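Local coordinates for protein methylocystis parvus OBBP MbnE (Methylocystis parvus OBBP, PDB 5ICQ) that probably binds the copper-chelating peptide methanobactin in the periplasm, as a solute-binding protein of the methanobactin transport machinery, at residues S224-V228 with L240-Y246; L113-S117 with F129-A135; A60-G64 with W605-N609. One frame throughout, in Å; residues are numbered along the deposited sequence.

Interaction 1. Residues S224-V228 with L240-Y246; sequences SGPYV and LKRDPNY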
loop_
_atom_site.group_PDB
_atom_site.type_symbol
_atom_site.label_atom_id
_atom_site.label_comp_id
_atom_site.label_asym_id
_atom_site.label_seq_id
_atom_site.Cartn_x
_atom_site.Cartn_y
_atom_site.Cartn_z
ATOM N N SER A 224 -0.402 22.263 11.895
ATOM C CA SER A 224 0.588 22.458 12.947
ATOM C C SER A 224 1.977 21.989 12.539
ATOM O O SER A 224 2.872 21.974 13.382
ATOM C CB SER A 224 0.169 21.731 14.230
ATOM O OG SER A 224 0.066 20.330 14.001
ATOM N N GLY A 225 2.179 21.618 11.273
ATOM C CA GLY A 225 3.412 20.989 10.852
ATOM C C GLY A 225 4.507 21.980 10.496
ATOM O O GLY A 225 4.376 23.214 10.629
ATOM N N PRO A 226 5.638 21.427 10.048
ATOM C CA PRO A 226 6.823 22.259 9.780
ATOM C C PRO A 226 6.669 23.252 8.647
ATOM O O PRO A 226 7.471 24.191 8.578
ATOM C CB PRO A 226 7.902 21.223 9.441
ATOM C CG PRO A 226 7.124 20.013 8.975
ATOM C CD PRO A 226 5.931 19.992 9.893
ATOM N N TYR A 227 5.718 23.065 7.739
ATOM C CA TYR A 227 5.536 23.952 6.601
ATOM C C TYR A 227 4.136 24.539 6.596
ATOM O O TYR A 227 3.175 23.900 7.032
ATOM C CB TYR A 227 5.749 23.227 5.257
ATOM C CG TYR A 227 7.153 22.717 5.084
ATOM C CD1 TYR A 227 8.157 23.538 4.571
ATOM C CD2 TYR A 227 7.488 21.422 5.464
ATOM C CE1 TYR A 227 9.469 23.063 4.426
ATOM C CE2 TYR A 227 8.787 20.945 5.329
ATOM C CZ TYR A 227 9.765 21.767 4.805
ATOM O OH TYR A 227 11.053 21.288 4.693
ATOM N N VAL A 228 4.030 25.752 6.068
ATOM C CA VAL A 228 2.737 26.357 5.779
ATOM C C VAL A 228 2.562 26.439 4.269
ATOM O O VAL A 228 3.529 26.408 3.494
ATOM C CB VAL A 228 2.591 27.754 6.413
ATOM C CG1 VAL A 228 2.883 27.691 7.899
ATOM C CG2 VAL A 228 3.513 28.757 5.716
ATOM N N LEU A 240 5.118 25.193 -0.534
ATOM C CA LEU A 240 5.226 25.101 0.912
ATOM C C LEU A 240 6.444 25.887 1.369
ATOM O O LEU A 240 7.493 25.844 0.728
ATOM C CB LEU A 240 5.370 23.646 1.357
ATOM C CG LEU A 240 4.288 22.696 0.863
ATOM C CD1 LEU A 240 4.524 21.313 1.443
ATOM C CD2 LEU A 240 2.910 23.237 1.238
ATOM N N LYS A 241 6.304 26.602 2.476
ATOM C CA LYS A 241 7.404 27.377 3.026
ATOM C C LYS A 241 7.514 27.061 4.509
ATOM O O LYS A 241 6.499 26.950 5.201
ATOM C CB LYS A 241 7.178 28.883 2.801
ATOM C CG LYS A 241 8.277 29.758 3.349
ATOM C CD LYS A 241 8.168 31.163 2.779
ATOM C CE LYS A 241 9.321 32.040 3.235
ATOM N NZ LYS A 241 9.140 33.434 2.725
ATOM N N ARG A 242 8.745 26.919 4.996
ATOM C CA ARG A 242 8.942 26.537 6.384
ATOM C C ARG A 242 8.273 27.541 7.318
ATOM O O ARG A 242 8.291 28.750 7.071
ATOM C CB ARG A 242 10.434 26.459 6.710
ATOM C CG ARG A 242 10.702 26.251 8.194
ATOM C CD ARG A 242 12.162 26.458 8.566
ATOM N NE ARG A 242 13.072 25.783 7.644
ATOM C CZ ARG A 242 13.278 24.475 7.625
ATOM N NH1 ARG A 242 12.619 23.693 8.482
ATOM N NH2 ARG A 242 14.136 23.956 6.760
ATOM N N ASP A 243 7.634 27.021 8.365
ATOM C CA ASP A 243 7.200 27.822 9.504
ATOM C C ASP A 243 8.412 28.007 10.406
ATOM O O ASP A 243 8.862 27.043 11.029
ATOM C CB ASP A 243 6.070 27.136 10.277
ATOM C CG ASP A 243 5.593 27.953 11.482
ATOM O OD1 ASP A 243 6.163 29.036 11.758
ATOM O OD2 ASP A 243 4.650 27.501 12.165
ATOM N N PRO A 244 8.961 29.216 10.502
ATOM C CA PRO A 244 10.152 29.421 11.342
ATOM C C PRO A 244 9.922 29.112 12.812
ATOM O O PRO A 244 10.890 28.949 13.562
ATOM C CB PRO A 244 10.480 30.906 11.128
ATOM C CG PRO A 244 9.216 31.522 10.627
ATOM C CD PRO A 244 8.479 30.459 9.874
ATOM N N ASN A 245 8.671 29.024 13.251
ATOM C CA ASN A 245 8.367 28.770 14.655
ATOM C C ASN A 245 7.663 27.436 14.870
ATOM O O ASN A 245 7.022 27.233 15.910
ATOM C CB ASN A 245 7.541 29.933 15.191
ATOM C CG ASN A 245 8.258 31.252 15.003
ATOM O OD1 ASN A 245 9.312 31.467 15.596
ATOM N ND2 ASN A 245 7.704 32.133 14.178
ATOM N N TYR A 246 7.782 26.520 13.908
ATOM C CA TYR A 246 7.200 25.185 14.022
ATOM C C TYR A 246 7.413 24.590 15.416
ATOM O O TYR A 246 8.546 24.468 15.889
ATOM C CB TYR A 246 7.808 24.274 12.947
ATOM C CG TYR A 246 7.504 22.814 13.192
ATOM C CD1 TYR A 246 6.208 22.394 13.495
ATOM C CD2 TYR A 246 8.517 21.855 13.131
ATOM C CE1 TYR A 246 5.934 21.059 13.759
ATOM C CE2 TYR A 246 8.247 20.519 13.369
ATOM C CZ TYR A 246 6.966 20.130 13.687
ATOM O OH TYR A 246 6.712 18.805 13.941
HETATM O O HOH W 1 3.547 25.150 12.248
HETATM O O HOH W 2 10.073 23.855 10.240
#
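Pro-226 lies flat against the phenol ring of Tyr-246, the two side chains running side by side in the same direction. Its CD sits over the ring face, 4.0 Å from the centroid of Tyr-246, a CH-pi contact 16° off the ring normal, while CB of Pro-226 reaches CD2 of Tyr-246 at 3.8 Å. With CG opposite the backbone N (chi1 167°), the phenol of Tyr-246 swings back across 224-226. At the ring edge, near its plane, the carbonyl O of Ser-224 comes within 3.2 Å of CE1 of Tyr-246. The phenol OH is held by Gln-254 and Gln-97.

Beyond this aromatic end the chains pair as the open end of the antiparallel hairpin of strands 227-233 and 237-242; the latter also pairs with 262-268 in a mixed four-stranded sheet, with 227-233 at its edge. Val-228 and Lys-241 are a hydrogen-bonded pair, with Val-228 N to Lys-241 O at 2.9 Å; Tyr-227 and Arg-242 are a non-hydrogen-bonded pair whose side chains diverge. The strand pairing sets CB of Tyr-227 3.9 Å from CB of Leu-240, while chi1 of -63° places the ring with CD1 of Tyr-227 3.5 Å from Arg-242 N; its OH bonds to the carbonyl of Phe-260. Arg-242 bends at chi3 and carries its guanidinium to Asp-261 and the carbonyl of Tyr-258.

Past the strand, Asp-243 N donates to Pro-226 O at 2.8 Å, and OD1 of Asp-243 accepts from Asn-245 N in an Asx turn. One water joins OD2 of Asp-243 to Gly-225 O; another, in the guanidinium plane of Arg-242, joins its NH1 to Pro-226 O. Pro-226 O thus takes a backbone N-H and a water, Gly-225 O a water, while Pro-226 on Tyr-246 and Tyr-227 on Leu-240 supply apolar contact.

Interaction 2. Residues L113-S117 with F129-A135; sequences LIAQS and FHLDPRA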
loop_
_atom_site.group_PDB
_atom_site.type_symbol
_atom_site.label_atom_id
_atom_site.label_comp_id
_atom_site.label_asym_id
_atom_site.label_seq_id
_atom_site.Cartn_x
_atom_site.Cartn_y
_atom_site.Cartn_z
ATOM N N LEU A 113 4.345 12.606 19.029
ATOM C CA LEU A 113 4.315 13.827 18.234
ATOM C C LEU A 113 3.461 14.826 19.013
ATOM O O LEU A 113 3.886 15.285 20.079
ATOM C CB LEU A 113 3.783 13.563 16.818
ATOM C CG LEU A 113 3.969 14.703 15.790
ATOM C CD1 LEU A 113 5.373 15.353 15.872
ATOM C CD2 LEU A 113 3.690 14.221 14.369
ATOM N N ILE A 114 2.253 15.138 18.539
ATOM C CA ILE A 114 1.390 16.035 19.312
ATOM C C ILE A 114 1.073 15.428 20.679
ATOM O O ILE A 114 1.011 16.139 21.692
ATOM C CB ILE A 114 0.114 16.374 18.522
ATOM C CG1 ILE A 114 0.445 17.316 17.367
ATOM C CG2 ILE A 114 -0.938 17.023 19.436
ATOM C CD1 ILE A 114 -0.693 17.481 16.362
ATOM N N ALA A 115 0.886 14.109 20.742
ATOM C CA ALA A 115 0.805 13.427 22.031
ATOM C C ALA A 115 2.215 13.111 22.514
ATOM O O ALA A 115 2.971 12.420 21.820
ATOM C CB ALA A 115 -0.016 12.139 21.929
ATOM N N GLN A 116 2.569 13.601 23.708
ATOM C CA GLN A 116 3.896 13.318 24.239
ATOM C C GLN A 116 3.988 11.939 24.881
ATOM O O GLN A 116 5.095 11.410 25.012
ATOM C CB GLN A 116 4.325 14.402 25.239
ATOM C CG GLN A 116 3.674 14.346 26.595
ATOM C CD GLN A 116 4.228 15.417 27.533
ATOM O OE1 GLN A 116 4.717 16.458 27.084
ATOM N NE2 GLN A 116 4.168 15.159 28.834
ATOM N N SER A 117 2.863 11.330 25.255
ATOM C CA SER A 117 2.878 9.972 25.791
ATOM C C SER A 117 1.472 9.403 25.694
ATOM O O SER A 117 0.512 10.119 25.390
ATOM C CB SER A 117 3.392 9.934 27.239
ATOM O OG SER A 117 2.447 10.503 28.132
ATOM N N PHE A 129 -4.422 9.712 25.371
ATOM C CA PHE A 129 -3.297 10.467 24.838
ATOM C C PHE A 129 -3.044 11.674 25.728
ATOM O O PHE A 129 -3.973 12.433 26.023
ATOM C CB PHE A 129 -3.577 10.917 23.407
ATOM C CG PHE A 129 -3.738 9.780 22.448
ATOM C CD1 PHE A 129 -2.630 9.219 21.831
ATOM C CD2 PHE A 129 -4.993 9.271 22.160
ATOM C CE1 PHE A 129 -2.770 8.155 20.929
ATOM C CE2 PHE A 129 -5.145 8.212 21.264
ATOM C CZ PHE A 129 -4.031 7.652 20.649
ATOM N N HIS A 130 -1.797 11.841 26.159
ATOM C CA HIS A 130 -1.366 13.030 26.890
ATOM C C HIS A 130 -0.742 13.996 25.891
ATOM O O HIS A 130 0.325 13.717 25.339
ATOM C CB HIS A 130 -0.357 12.673 27.979
ATOM C CG HIS A 130 -0.939 11.931 29.136
ATOM N ND1 HIS A 130 -1.427 10.647 29.029
ATOM C CD2 HIS A 130 -1.089 12.286 30.434
ATOM C CE1 HIS A 130 -1.864 10.247 30.209
ATOM N NE2 HIS A 130 -1.665 11.219 31.080
ATOM N N LEU A 131 -1.391 15.144 25.679
ATOM C CA LEU A 131 -0.941 16.084 24.661
ATOM C C LEU A 131 0.259 16.893 25.135
ATOM O O LEU A 131 0.355 17.262 26.308
ATOM C CB LEU A 131 -2.076 17.033 24.273
ATOM C CG LEU A 131 -3.397 16.357 23.905
ATOM C CD1 LEU A 131 -4.435 17.396 23.505
ATOM C CD2 LEU A 131 -3.168 15.363 22.792
ATOM N N ASP A 132 1.160 17.191 24.205
ATOM C CA ASP A 132 2.347 17.992 24.513
ATOM C C ASP A 132 1.936 19.451 24.673
ATOM O O ASP A 132 1.416 20.044 23.716
ATOM C CB ASP A 132 3.384 17.861 23.397
ATOM C CG ASP A 132 4.765 18.372 23.806
ATOM O OD1 ASP A 132 4.849 19.402 24.508
ATOM O OD2 ASP A 132 5.765 17.723 23.430
ATOM N N PRO A 133 2.161 20.073 25.837
ATOM C CA PRO A 133 1.753 21.476 26.013
ATOM C C PRO A 133 2.516 22.450 25.127
ATOM O O PRO A 133 2.094 23.610 25.004
ATOM C CB PRO A 133 2.023 21.735 27.505
ATOM C CG PRO A 133 3.090 20.757 27.870
ATOM C CD PRO A 133 2.833 19.527 27.033
ATOM N N ARG A 134 3.611 22.019 24.497
ATOM C CA ARG A 134 4.321 22.863 23.541
ATOM C C ARG A 134 3.607 22.968 22.195
ATOM O O ARG A 134 3.920 23.871 21.412
ATOM C CB ARG A 134 5.735 22.321 23.308
ATOM C CG ARG A 134 6.617 22.230 24.543
ATOM C CD ARG A 134 7.906 21.439 24.239
ATOM N NE ARG A 134 7.691 19.987 24.286
ATOM C CZ ARG A 134 8.647 19.075 24.129
ATOM N NH1 ARG A 134 9.906 19.447 23.918
ATOM N NH2 ARG A 134 8.348 17.783 24.194
ATOM N N ALA A 135 2.673 22.072 21.898
ATOM C CA ALA A 135 2.134 21.976 20.544
ATOM C C ALA A 135 1.217 23.151 20.222
ATOM O O ALA A 135 0.355 23.519 21.026
ATOM C CB ALA A 135 1.362 20.663 20.378
HETATM O O HOH W 3 5.753 15.241 22.055
#
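Ala-115 and Leu-131 bring their backbones to a CA-CA distance of 4.1 Å, and the close packing spreads from there. CB of Ala-115 rests 3.9 Å from CD1 of Phe-129, meeting the ring obliquely, and Asp-132 N donates to Ile-114 O at 2.7 Å, almost straight at 171°. CG2 of Ile-114 makes looser contacts, 4.4 Å from both CD2 of Leu-131 and CB of Ala-135.

The two segments belong to the antiparallel hairpin of strands 109-120 and 126-131, interrupted here by a classic beta bulge. Gln-116 and Ser-117 both face His-130, whose carbonyl O takes a 2.8 Å bond from Gln-116 N and a weak, longer one from Ser-117 N. In the opposite sense, His-130 N donates to Ser-117 O.

Exposed Gln-116, Pro-133 and Arg-134 form the looser side, with buried Asp-132 as its fixed point. With CG between its backbone N and carbonyl carbon (chi1 75°), Gln-116 sends its amide across Asp-132 at about a right angle, the amide and carboxylate planes 80° apart; across the contact OE1 of Gln-116 makes no hydrogen bond, its nearest approach being 3.6 Å to CD of Pro-133. Arg-134 grips the carboxylate side-on, NE of Arg-134 to OD1 of Asp-132 at 2.9 Å and NH2 of Arg-134 to OD2 of Asp-132 at 2.7 Å. OD1 also accepts Arg-134 N in an Asx turn, and a water links OD2 of Asp-132 to Leu-113 O.

Interaction 3. Residues A60-G64 with W605-N609; sequences AKKGG and WWRKN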
loop_
_atom_site.group_PDB
_atom_site.type_symbol
_atom_site.label_atom_id
_atom_site.label_comp_id
_atom_site.label_asym_id
_atom_site.label_seq_id
_atom_site.Cartn_x
_atom_site.Cartn_y
_atom_site.Cartn_z
ATOM N N ALA A 60 21.722 16.960 8.822
ATOM C CA ALA A 60 21.176 17.493 7.578
ATOM C C ALA A 60 21.189 19.013 7.603
ATOM O O ALA A 60 20.857 19.639 8.615
ATOM C CB ALA A 60 19.743 16.986 7.369
ATOM N N LYS A 61 21.585 19.612 6.481
ATOM C CA LYS A 61 21.653 21.063 6.386
ATOM C C LYS A 61 20.283 21.658 6.080
ATOM O O LYS A 61 19.480 21.071 5.352
ATOM C CB LYS A 61 22.658 21.462 5.312
ATOM C CG LYS A 61 24.085 21.103 5.711
ATOM C CD LYS A 61 24.998 21.007 4.515
ATOM C CE LYS A 61 26.394 20.557 4.933
ATOM N NZ LYS A 61 27.247 20.206 3.760
ATOM N N LYS A 62 20.028 22.851 6.623
ATOM C CA LYS A 62 18.774 23.557 6.380
ATOM C C LYS A 62 18.935 24.600 5.281
ATOM O O LYS A 62 19.974 25.261 5.186
ATOM C CB LYS A 62 18.278 24.237 7.656
ATOM C CG LYS A 62 18.215 23.312 8.858
ATOM C CD LYS A 62 17.104 22.271 8.720
ATOM C CE LYS A 62 17.113 21.298 9.904
ATOM N NZ LYS A 62 16.085 20.218 9.780
ATOM N N GLY A 63 17.897 24.752 4.464
ATOM C CA GLY A 63 17.857 25.780 3.442
ATOM C C GLY A 63 17.493 25.220 2.081
ATOM O O GLY A 63 17.458 24.012 1.855
ATOM N N GLY A 64 17.213 26.145 1.169
ATOM C CA GLY A 64 17.027 25.815 -0.228
ATOM C C GLY A 64 15.595 25.451 -0.577
ATOM O O GLY A 64 14.736 25.233 0.282
ATOM N N TRP A 605 15.656 14.231 3.052
ATOM C CA TRP A 605 16.732 14.722 2.201
ATOM C C TRP A 605 17.074 16.170 2.538
ATOM O O TRP A 605 16.396 16.831 3.333
ATOM C CB TRP A 605 16.349 14.618 0.723
ATOM C CG TRP A 605 16.185 13.229 0.173
ATOM C CD1 TRP A 605 15.422 12.219 0.690
ATOM C CD2 TRP A 605 16.726 12.729 -1.063
ATOM N NE1 TRP A 605 15.485 11.111 -0.130
ATOM C CE2 TRP A 605 16.280 11.398 -1.209
ATOM C CE3 TRP A 605 17.573 13.269 -2.038
ATOM C CZ2 TRP A 605 16.635 10.601 -2.307
ATOM C CZ3 TRP A 605 17.937 12.471 -3.124
ATOM C CH2 TRP A 605 17.463 11.157 -3.250
ATOM N N TRP A 606 18.141 16.672 1.921
ATOM C CA TRP A 606 18.531 18.063 2.147
ATOM C C TRP A 606 19.409 18.550 1.003
ATOM O O TRP A 606 19.891 17.767 0.184
ATOM C CB TRP A 606 19.240 18.236 3.496
ATOM C CG TRP A 606 20.620 17.589 3.644
ATOM C CD1 TRP A 606 21.836 18.180 3.409
ATOM C CD2 TRP A 606 20.903 16.261 4.114
ATOM N NE1 TRP A 606 22.855 17.291 3.685
ATOM C CE2 TRP A 606 22.308 16.109 4.117
ATOM C CE3 TRP A 606 20.103 15.179 4.517
ATOM C CZ2 TRP A 606 22.931 14.927 4.516
ATOM C CZ3 TRP A 606 20.726 14.006 4.918
ATOM C CH2 TRP A 606 22.127 13.888 4.909
ATOM N N ARG A 607 19.599 19.869 0.956
ATOM C CA ARG A 607 20.422 20.495 -0.074
ATOM C C ARG A 607 21.895 20.416 0.312
ATOM O O ARG A 607 22.277 20.788 1.426
ATOM C CB ARG A 607 20.005 21.952 -0.269
ATOM C CG ARG A 607 20.803 22.695 -1.337
ATOM C CD ARG A 607 20.550 24.201 -1.293
ATOM N NE ARG A 607 20.961 24.793 -0.021
ATOM C CZ ARG A 607 20.784 26.071 0.304
ATOM N NH1 ARG A 607 20.206 26.903 -0.550
ATOM N NH2 ARG A 607 21.192 26.516 1.486
ATOM N N LYS A 608 22.721 19.934 -0.603
ATOM C CA LYS A 608 24.141 19.783 -0.306
ATOM C C LYS A 608 24.806 21.153 -0.201
ATOM O O LYS A 608 24.476 22.078 -0.947
ATOM C CB LYS A 608 24.811 18.946 -1.395
ATOM C CG LYS A 608 26.199 18.465 -1.050
ATOM C CD LYS A 608 26.580 17.275 -1.908
ATOM C CE LYS A 608 26.541 17.626 -3.381
ATOM N NZ LYS A 608 26.889 16.447 -4.227
ATOM N N ASN A 609 25.735 21.300 0.734
ATOM C CA ASN A 609 26.437 22.585 0.804
ATOM C C ASN A 609 27.699 22.569 -0.058
ATOM O O ASN A 609 27.637 22.820 -1.262
ATOM C CB ASN A 609 26.790 22.953 2.244
ATOM C CG ASN A 609 26.628 24.438 2.521
ATOM O OD1 ASN A 609 25.964 25.154 1.764
ATOM N ND2 ASN A 609 27.231 24.909 3.608
HETATM O O HOH W 4 18.251 21.511 2.917
HETATM O O HOH W 5 25.588 17.942 3.162
HETATM O O HOH W 6 22.325 25.145 4.146
#
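Trp-606 lays one face of its indole over Ala-60 and the start of Lys-61, joining the C-terminal strand 606-607, which pairs antiparallel with strand 584-585, to the loop leading into strand 65-71. CA of Ala-60 sits over the five-membered ring of Trp-606, 3.8 Å from its centroid, in a CH-pi contact; CB of Ala-60 is 3.4 Å from CE3 of the same indole. A chi1 of 68° tucks CG over its own backbone and turns the indole onto the loop.

Next, Arg-607 extends its side chain along the two glycines and bends at chi3, so that its guanidinium lies face-on over the Gly-63/Gly-64 peptide: C of Gly-63 lies over its centre and CA of Gly-64 is 3.4 Å from NH1 of Arg-607. No direct hydrogen bond crosses the contact; one water links Arg-607 N to the carbonyls of Lys-61 and Gly-63, and another, in the guanidinium plane, links NH2 of Arg-607 to Lys-62 O.

At Asn-609, poorly ordered and so only roughly placed, the extended Lys-61 chain crosses at about a right angle, CD of Lys-61 passing CB of Asn-609 at 3.5 Å. NZ of Lys-61 and NE1 of Trp-606 share a water, each 2.9 Å from its oxygen.

How the interactions relate
Interactions 1 and 2 are mostly buried and each lies within a beta hairpin, so backbone hydrogen bonds run across both; interaction 3, more exposed, joins the loop before strand 65-71 to the C-terminal segment, 541 residues on, by a CH-pi contact, a guanidinium face over a peptide, and bridging waters. Both hairpin contacts carry an Asx turn, but a proline-tyrosine face dominates 224-228 with 240-246, whereas a bulge and a salt bridge mark 113-117 with 129-135. Interaction 1 sits between the others: Ser-224 and Tyr-246 pack against Ile-114 and Leu-113 of interaction 2, and Arg-242 NH2 touches Lys-62 CD of interaction 3. Interactions 2 and 3 stay about 13 Å apart at their nearest atoms.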